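Avidin/streptavidin (Shewanella denitrificans, PDB 3SZJ) binds biotin inside an eight-stranded antiparallel barrel of the avidin family, two copies of which associate in the assembly. Local coordinates at residues 76-81 with 95-100; 47-52 with 67-72. One frame throughout, in Å; residues are numbered along the deposited sequence.

Contact 1 of 2, residues 76-81 with 95-100; sequences SITSWS and TLWQLV. With BTN (biotin), chain C.
W80 and W97 form a non-hydrogen-bonded pair between two antiparallel strands, and both indoles turn into the biotin pocket. C6 of the biotin lies over the centre of one face of the W97 indole, 3.5 Å from W97 CD2. The W80 ring reaches the thioether instead, its CZ2 3.7 Å from BTN S1, while T78 OG1, hydrogen-bonded to W67 NE1, comes to 3.4 Å of the same sulfur. The two indoles are inclined at 57° and meet obliquely. Their tighter contact is a CH-pi approach, W97 CB sitting over the W80 five-membered ring. In W97, CG stands between the backbone N and the carbonyl carbon (chi1 55°), which swings the indole away from strand 76-81 and toward the ligand. At the rim of W80, T95 OG1 lies in the ring plane, 3.3 Å from W80 CD1, and is itself hydrogen-bonded to D115 O; W80 NE1 is held by the D115 carboxylate, which also binds biotin. Six backbone hydrogen bonds in three reciprocal pairs fix this register, from I77 N to V100 O at 3.0 Å through to S81 with L96. T78, W80, W97 and L99 point to the biotin side, and I77, S79, S81, L96, Q98 and V100 to the side where the second subunit packs. Within the barrel, this hairpin lies between strand 60-68, beside 76-81, and strand 111-119, beside 95-100.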
loop_
_atom_site.group_PDB
_atom_site.type_symbol
_atom_site.label_atom_id
_atom_site.label_comp_id
_atom_site.label_asym_id
_atom_site.label_seq_id
_atom_site.Cartn_x
_atom_site.Cartn_y
_atom_site.Cartn_z
ATOM N N SER A 76 -4.421 -12.868 -2.919
ATOM C CA SER A 76 -4.027 -11.974 -1.836
ATOM C C SER A 76 -3.271 -10.766 -2.351
ATOM O O SER A 76 -2.865 -10.731 -3.509
ATOM C CB SER A 76 -3.143 -12.727 -0.836
ATOM O OG SER A 76 -3.763 -13.924 -0.410
ATOM N N ILE A 77 -3.099 -9.782 -1.457
ATOM C CA ILE A 77 -2.371 -8.534 -1.733
ATOM C C ILE A 77 -1.486 -8.197 -0.526
ATOM O O ILE A 77 -1.959 -8.222 0.613
ATOM C CB ILE A 77 -3.343 -7.343 -1.952
ATOM C CG1 ILE A 77 -4.313 -7.588 -3.107
ATOM C CG2 ILE A 77 -2.571 -6.040 -2.204
ATOM C CD1 ILE A 77 -5.507 -6.653 -3.095
ATOM N N THR A 78 -0.193 -7.922 -0.756
ATOM C CA THR A 78 0.678 -7.419 0.328
ATOM C C THR A 78 0.965 -5.935 0.134
ATOM O O THR A 78 1.150 -5.480 -0.994
ATOM C CB THR A 78 1.997 -8.205 0.393
ATOM O OG1 THR A 78 1.659 -9.580 0.575
ATOM C CG2 THR A 78 2.852 -7.746 1.599
ATOM N N SER A 79 0.957 -5.204 1.251
ATOM C CA SER A 79 1.312 -3.794 1.294
ATOM C C SER A 79 2.482 -3.608 2.255
ATOM O O SER A 79 2.420 -4.072 3.387
ATOM C CB SER A 79 0.106 -2.996 1.797
ATOM O OG SER A 79 0.395 -1.624 1.966
ATOM N N TRP A 80 3.524 -2.920 1.798
ATOM C CA TRP A 80 4.652 -2.550 2.646
ATOM C C TRP A 80 4.664 -1.035 2.855
ATOM O O TRP A 80 4.417 -0.257 1.908
ATOM C CB TRP A 80 5.972 -2.913 1.966
ATOM C CG TRP A 80 6.345 -4.390 1.828
ATOM C CD1 TRP A 80 7.224 -5.098 2.621
ATOM C CD2 TRP A 80 5.894 -5.309 0.807
ATOM N NE1 TRP A 80 7.347 -6.406 2.149
ATOM C CE2 TRP A 80 6.546 -6.551 1.039
ATOM C CE3 TRP A 80 5.022 -5.188 -0.304
ATOM C CZ2 TRP A 80 6.353 -7.659 0.195
ATOM C CZ3 TRP A 80 4.814 -6.299 -1.124
ATOM C CH2 TRP A 80 5.481 -7.511 -0.879
ATOM N N SER A 81 4.994 -0.618 4.084
ATOM C CA SER A 81 5.262 0.796 4.392
ATOM C C SER A 81 6.648 0.842 5.008
ATOM O O SER A 81 6.949 0.033 5.886
ATOM C CB SER A 81 4.261 1.327 5.422
ATOM O OG SER A 81 2.935 1.206 4.955
ATOM N N THR A 95 10.940 -1.947 6.438
ATOM C CA THR A 95 9.490 -1.928 6.192
ATOM C C THR A 95 8.706 -2.753 7.211
ATOM O O THR A 95 9.253 -3.673 7.867
ATOM C CB THR A 95 9.126 -2.530 4.799
ATOM O OG1 THR A 95 9.330 -3.947 4.815
ATOM C CG2 THR A 95 9.912 -1.872 3.645
ATOM N N LEU A 96 7.412 -2.432 7.312
ATOM C CA LEU A 96 6.430 -3.298 7.970
ATOM C C LEU A 96 5.404 -3.629 6.900
ATOM O O LEU A 96 4.993 -2.754 6.114
ATOM C CB LEU A 96 5.751 -2.580 9.124
ATOM C CG LEU A 96 6.698 -2.179 10.261
ATOM C CD1 LEU A 96 5.893 -1.435 11.302
ATOM C CD2 LEU A 96 7.370 -3.429 10.884
ATOM N N TRP A 97 4.971 -4.885 6.857
ATOM C CA TRP A 97 3.995 -5.299 5.826
ATOM C C TRP A 97 2.700 -5.881 6.383
ATOM O O TRP A 97 2.653 -6.358 7.529
ATOM C CB TRP A 97 4.586 -6.281 4.813
ATOM C CG TRP A 97 5.226 -7.539 5.372
ATOM C CD1 TRP A 97 6.551 -7.739 5.627
ATOM C CD2 TRP A 97 4.554 -8.759 5.723
ATOM N NE1 TRP A 97 6.743 -9.006 6.150
ATOM C CE2 TRP A 97 5.536 -9.658 6.205
ATOM C CE3 TRP A 97 3.210 -9.180 5.662
ATOM C CZ2 TRP A 97 5.222 -10.969 6.627
ATOM C CZ3 TRP A 97 2.893 -10.454 6.092
ATOM C CH2 TRP A 97 3.902 -11.343 6.575
ATOM N N GLN A 98 1.663 -5.869 5.530
ATOM C CA GLN A 98 0.351 -6.417 5.824
ATOM C C GLN A 98 -0.085 -7.215 4.602
ATOM O O GLN A 98 0.051 -6.736 3.477
ATOM C CB GLN A 98 -0.657 -5.283 6.084
ATOM C CG GLN A 98 -0.295 -4.423 7.276
ATOM C CD GLN A 98 -1.399 -3.437 7.671
ATOM O OE1 GLN A 98 -2.037 -2.815 6.819
ATOM N NE2 GLN A 98 -1.554 -3.238 8.963
ATOM N N LEU A 99 -0.656 -8.403 4.825
ATOM C CA LEU A 99 -1.104 -9.277 3.744
ATOM C C LEU A 99 -2.584 -9.576 3.974
ATOM O O LEU A 99 -2.943 -10.102 5.023
ATOM C CB LEU A 99 -0.252 -10.563 3.747
ATOM C CG LEU A 99 -0.510 -11.819 2.898
ATOM C CD1 LEU A 99 -0.738 -11.548 1.430
ATOM C CD2 LEU A 99 0.670 -12.781 3.050
ATOM N N VAL A 100 -3.422 -9.214 3.002
ATOM C CA VAL A 100 -4.866 -9.440 3.098
ATOM C C VAL A 100 -5.320 -10.429 2.013
ATOM O O VAL A 100 -4.869 -10.351 0.871
ATOM C CB VAL A 100 -5.697 -8.112 3.020
ATOM C CG1 VAL A 100 -5.454 -7.348 1.700
ATOM C CG2 VAL A 100 -7.208 -8.387 3.297
HETATM C C11 BTN C . 0.882 -15.435 -0.412
HETATM O O11 BTN C . 1.431 -16.368 0.211
HETATM O O12 BTN C . -0.269 -15.081 -0.098
HETATM C C10 BTN C . 1.594 -14.731 -1.534
HETATM C C9 BTN C . 3.082 -14.501 -1.212
HETATM C C8 BTN C . 3.297 -13.593 -0.009
HETATM C C7 BTN C . 4.775 -13.353 0.315
HETATM C C2 BTN C . 4.952 -12.427 1.532
HETATM S S1 BTN C . 4.747 -10.796 1.181
HETATM C C6 BTN C . 5.437 -10.368 2.800
HETATM C C5 BTN C . 6.599 -11.288 3.046
HETATM N N1 BTN C . 7.835 -10.806 2.480
HETATM C C3 BTN C . 8.227 -11.616 1.492
HETATM O O3 BTN C . 9.311 -11.366 0.663
HETATM N N2 BTN C . 7.459 -12.699 1.354
HETATM C C4 BTN C . 6.303 -12.552 2.235
#

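Contact 2 of 2, residues 47-52 with 67-72; sequences NSPYPV and WLNSVE. With BTN (biotin), chain C.
N69 ND2 gives one hydrogen to S48 OG at 2.9 Å and the other to P49 O, also at 2.9 Å, with both acceptors in the amide plane; the P49 bond is nearly straight, although the donor stands above the plane of that carbonyl. At the other end of the amide, N69 OD1 accepts from the backbone N of V71 and from E72 N, the latter at 2.9 Å and close to the line of the C=O bond. Placing CG between the backbone N and the carbonyl carbon (chi1 65°) lets one amide close an Asx turn within 69-72 while reaching across to 48-49. These four bonds fix the rotation of the amide and hold it nearly parallel to the Y50 ring, 14° between planes, with N69 ND2 3.3 Å from Y50 CZ. The site is the open end of the hairpin formed by strands 49-57 and 60-68, away from its 58-59 turn, in an antiparallel eight-stranded barrel where W67 lines the bound biotin. On the opposite face of Y50, W67 presents its edge in an edge-to-face pair, planes at 61° and W67 CE3 3.6 Å from Y50 CD1. The phenol is tied down by Y50 OH donating to E72 O at 2.8 Å, from above that carbonyl plane. A water bridges S48 OG to E72 OE1, while E72 OE2 accepts from C45 N. W67 turns one indole face to the ligand's aliphatic tail, its CG 3.6 Å from BTN C10.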
loop_
_atom_site.group_PDB
_atom_site.type_symbol
_atom_site.label_atom_id
_atom_site.label_comp_id
_atom_site.label_asym_id
_atom_site.label_seq_id
_atom_site.Cartn_x
_atom_site.Cartn_y
_atom_site.Cartn_z
ATOM N N ASN A 47 9.190 -17.393 -6.790
ATOM C CA ASN A 47 10.013 -17.554 -8.004
ATOM C C ASN A 47 9.363 -17.166 -9.318
ATOM O O ASN A 47 9.726 -17.698 -10.375
ATOM C CB ASN A 47 10.538 -18.995 -8.156
ATOM C CG ASN A 47 11.155 -19.542 -6.899
ATOM O OD1 ASN A 47 12.055 -18.953 -6.318
ATOM N ND2 ASN A 47 10.677 -20.700 -6.482
ATOM N N SER A 48 8.406 -16.245 -9.272
ATOM C CA SER A 48 7.862 -15.647 -10.502
ATOM C C SER A 48 7.531 -14.173 -10.206
ATOM O O SER A 48 7.274 -13.812 -9.052
ATOM C CB SER A 48 6.637 -16.405 -11.048
ATOM O OG SER A 48 5.525 -16.311 -10.169
ATOM N N PRO A 49 7.570 -13.312 -11.228
ATOM C CA PRO A 49 7.364 -11.874 -10.970
ATOM C C PRO A 49 5.897 -11.465 -10.849
ATOM O O PRO A 49 5.050 -11.876 -11.667
ATOM C CB PRO A 49 7.991 -11.201 -12.202
ATOM C CG PRO A 49 7.923 -12.227 -13.274
ATOM C CD PRO A 49 7.882 -13.582 -12.650
ATOM N N TYR A 50 5.631 -10.655 -9.822
ATOM C CA TYR A 50 4.320 -10.071 -9.568
ATOM C C TYR A 50 4.386 -8.543 -9.646
ATOM O O TYR A 50 5.425 -7.923 -9.355
ATOM C CB TYR A 50 3.826 -10.521 -8.182
ATOM C CG TYR A 50 3.490 -12.001 -8.183
ATOM C CD1 TYR A 50 4.455 -12.972 -7.884
ATOM C CD2 TYR A 50 2.220 -12.432 -8.535
ATOM C CE1 TYR A 50 4.138 -14.351 -7.915
ATOM C CE2 TYR A 50 1.900 -13.803 -8.594
ATOM C CZ TYR A 50 2.864 -14.751 -8.292
ATOM O OH TYR A 50 2.562 -16.096 -8.336
ATOM N N PRO A 51 3.276 -7.919 -10.064
ATOM C CA PRO A 51 3.292 -6.463 -10.320
ATOM C C PRO A 51 3.198 -5.642 -9.040
ATOM O O PRO A 51 2.530 -6.077 -8.091
ATOM C CB PRO A 51 2.034 -6.251 -11.187
ATOM C CG PRO A 51 1.074 -7.308 -10.642
ATOM C CD PRO A 51 1.964 -8.529 -10.377
ATOM N N VAL A 52 3.867 -4.477 -9.037
ATOM C CA VAL A 52 3.962 -3.587 -7.880
ATOM C C VAL A 52 3.546 -2.164 -8.246
ATOM O O VAL A 52 3.907 -1.679 -9.311
ATOM C CB VAL A 52 5.416 -3.541 -7.368
ATOM C CG1 VAL A 52 5.561 -2.624 -6.129
ATOM C CG2 VAL A 52 5.873 -4.939 -6.994
ATOM N N TRP A 67 -0.959 -10.644 -5.803
ATOM C CA TRP A 67 -0.372 -11.972 -6.040
ATOM C C TRP A 67 -1.167 -12.762 -7.100
ATOM O O TRP A 67 -1.722 -13.843 -6.839
ATOM C CB TRP A 67 -0.241 -12.742 -4.711
ATOM C CG TRP A 67 0.659 -12.032 -3.719
ATOM C CD1 TRP A 67 0.269 -11.345 -2.575
ATOM C CD2 TRP A 67 2.095 -11.939 -3.767
ATOM N NE1 TRP A 67 1.368 -10.815 -1.951
ATOM C CE2 TRP A 67 2.500 -11.181 -2.638
ATOM C CE3 TRP A 67 3.076 -12.432 -4.638
ATOM C CZ2 TRP A 67 3.844 -10.891 -2.373
ATOM C CZ3 TRP A 67 4.404 -12.139 -4.377
ATOM C CH2 TRP A 67 4.776 -11.378 -3.255
ATOM N N LEU A 68 -1.229 -12.190 -8.299
ATOM C CA LEU A 68 -1.758 -12.881 -9.471
ATOM C C LEU A 68 -0.875 -12.626 -10.679
ATOM O O LEU A 68 -0.582 -11.473 -11.011
ATOM C CB LEU A 68 -3.160 -12.359 -9.793
ATOM C CG LEU A 68 -3.784 -12.854 -11.114
ATOM C CD1 LEU A 68 -3.960 -14.348 -11.058
ATOM C CD2 LEU A 68 -5.110 -12.159 -11.458
ATOM N N ASN A 69 -0.446 -13.713 -11.327
ATOM C CA ASN A 69 0.198 -13.592 -12.630
ATOM C C ASN A 69 -0.202 -14.810 -13.447
ATOM O O ASN A 69 -1.039 -15.559 -12.996
ATOM C CB ASN A 69 1.724 -13.418 -12.499
ATOM C CG ASN A 69 2.421 -14.635 -11.912
ATOM O OD1 ASN A 69 1.844 -15.723 -11.810
ATOM N ND2 ASN A 69 3.682 -14.450 -11.513
ATOM N N SER A 70 0.395 -15.025 -14.617
ATOM C CA SER A 70 -0.024 -16.163 -15.458
ATOM C C SER A 70 0.538 -17.494 -14.970
ATOM O O SER A 70 0.188 -18.561 -15.514
ATOM C CB SER A 70 0.370 -15.932 -16.920
ATOM O OG SER A 70 1.767 -15.871 -17.047
ATOM N N VAL A 71 1.379 -17.463 -13.940
ATOM C CA VAL A 71 1.960 -18.711 -13.421
ATOM C C VAL A 71 1.241 -19.250 -12.170
ATOM O O VAL A 71 0.979 -20.461 -12.062
ATOM C CB VAL A 71 3.549 -18.711 -13.304
ATOM C CG1 VAL A 71 4.232 -17.431 -13.782
ATOM C CG2 VAL A 71 4.078 -19.268 -11.978
ATOM N N GLU A 72 0.884 -18.354 -11.241
ATOM C CA GLU A 72 0.317 -18.798 -9.967
ATOM C C GLU A 72 -0.456 -17.671 -9.315
ATOM O O GLU A 72 -0.033 -16.497 -9.379
ATOM C CB GLU A 72 1.447 -19.284 -9.030
ATOM C CG GLU A 72 1.000 -19.914 -7.719
ATOM C CD GLU A 72 2.183 -20.402 -6.865
ATOM O OE1 GLU A 72 3.353 -20.346 -7.329
ATOM O OE2 GLU A 72 1.907 -20.848 -5.735
HETATM C C11 BTN C . 0.882 -15.435 -0.412
HETATM O O11 BTN C . 1.431 -16.368 0.211
HETATM O O12 BTN C . -0.269 -15.081 -0.098
HETATM C C10 BTN C . 1.594 -14.731 -1.534
HETATM C C9 BTN C . 3.082 -14.501 -1.212
HETATM C C8 BTN C . 3.297 -13.593 -0.009
HETATM C C7 BTN C . 4.775 -13.353 0.315
HETATM C C2 BTN C . 4.952 -12.427 1.532
HETATM S S1 BTN C . 4.747 -10.796 1.181
HETATM C C6 BTN C . 5.437 -10.368 2.800
HETATM C C5 BTN C . 6.599 -11.288 3.046
HETATM N N1 BTN C . 7.835 -10.806 2.480
HETATM C C3 BTN C . 8.227 -11.616 1.492
HETATM O O3 BTN C . 9.311 -11.366 0.663
HETATM N N2 BTN C . 7.459 -12.699 1.354
HETATM C C4 BTN C . 6.303 -12.552 2.235
HETATM O O HOH W 1 5.180 -18.722 -8.802
#

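How the contacts relate
From the N terminus, strands 11-15, 20-26 and 31-37 precede both contacts. Contact 2 comes next: 47-52 and 67-72 close a 14-residue interval holding most of the hairpin 49-57/60-68. The chain then passes directly into strand 73-86, and contact 1 closes a second hairpin with a 13-residue interval between 76-81 and 95-100. The two are in series, neither nesting nor crossing. Strands 60-68 and 73-86 are neighbours in the barrel, so the hairpins join edge to edge: W67 N lies 3.0 Å from S76 O, a probable hydrogen bond. Their centres stand 15 Å apart, yet both contacts reach biotin and the second subunit.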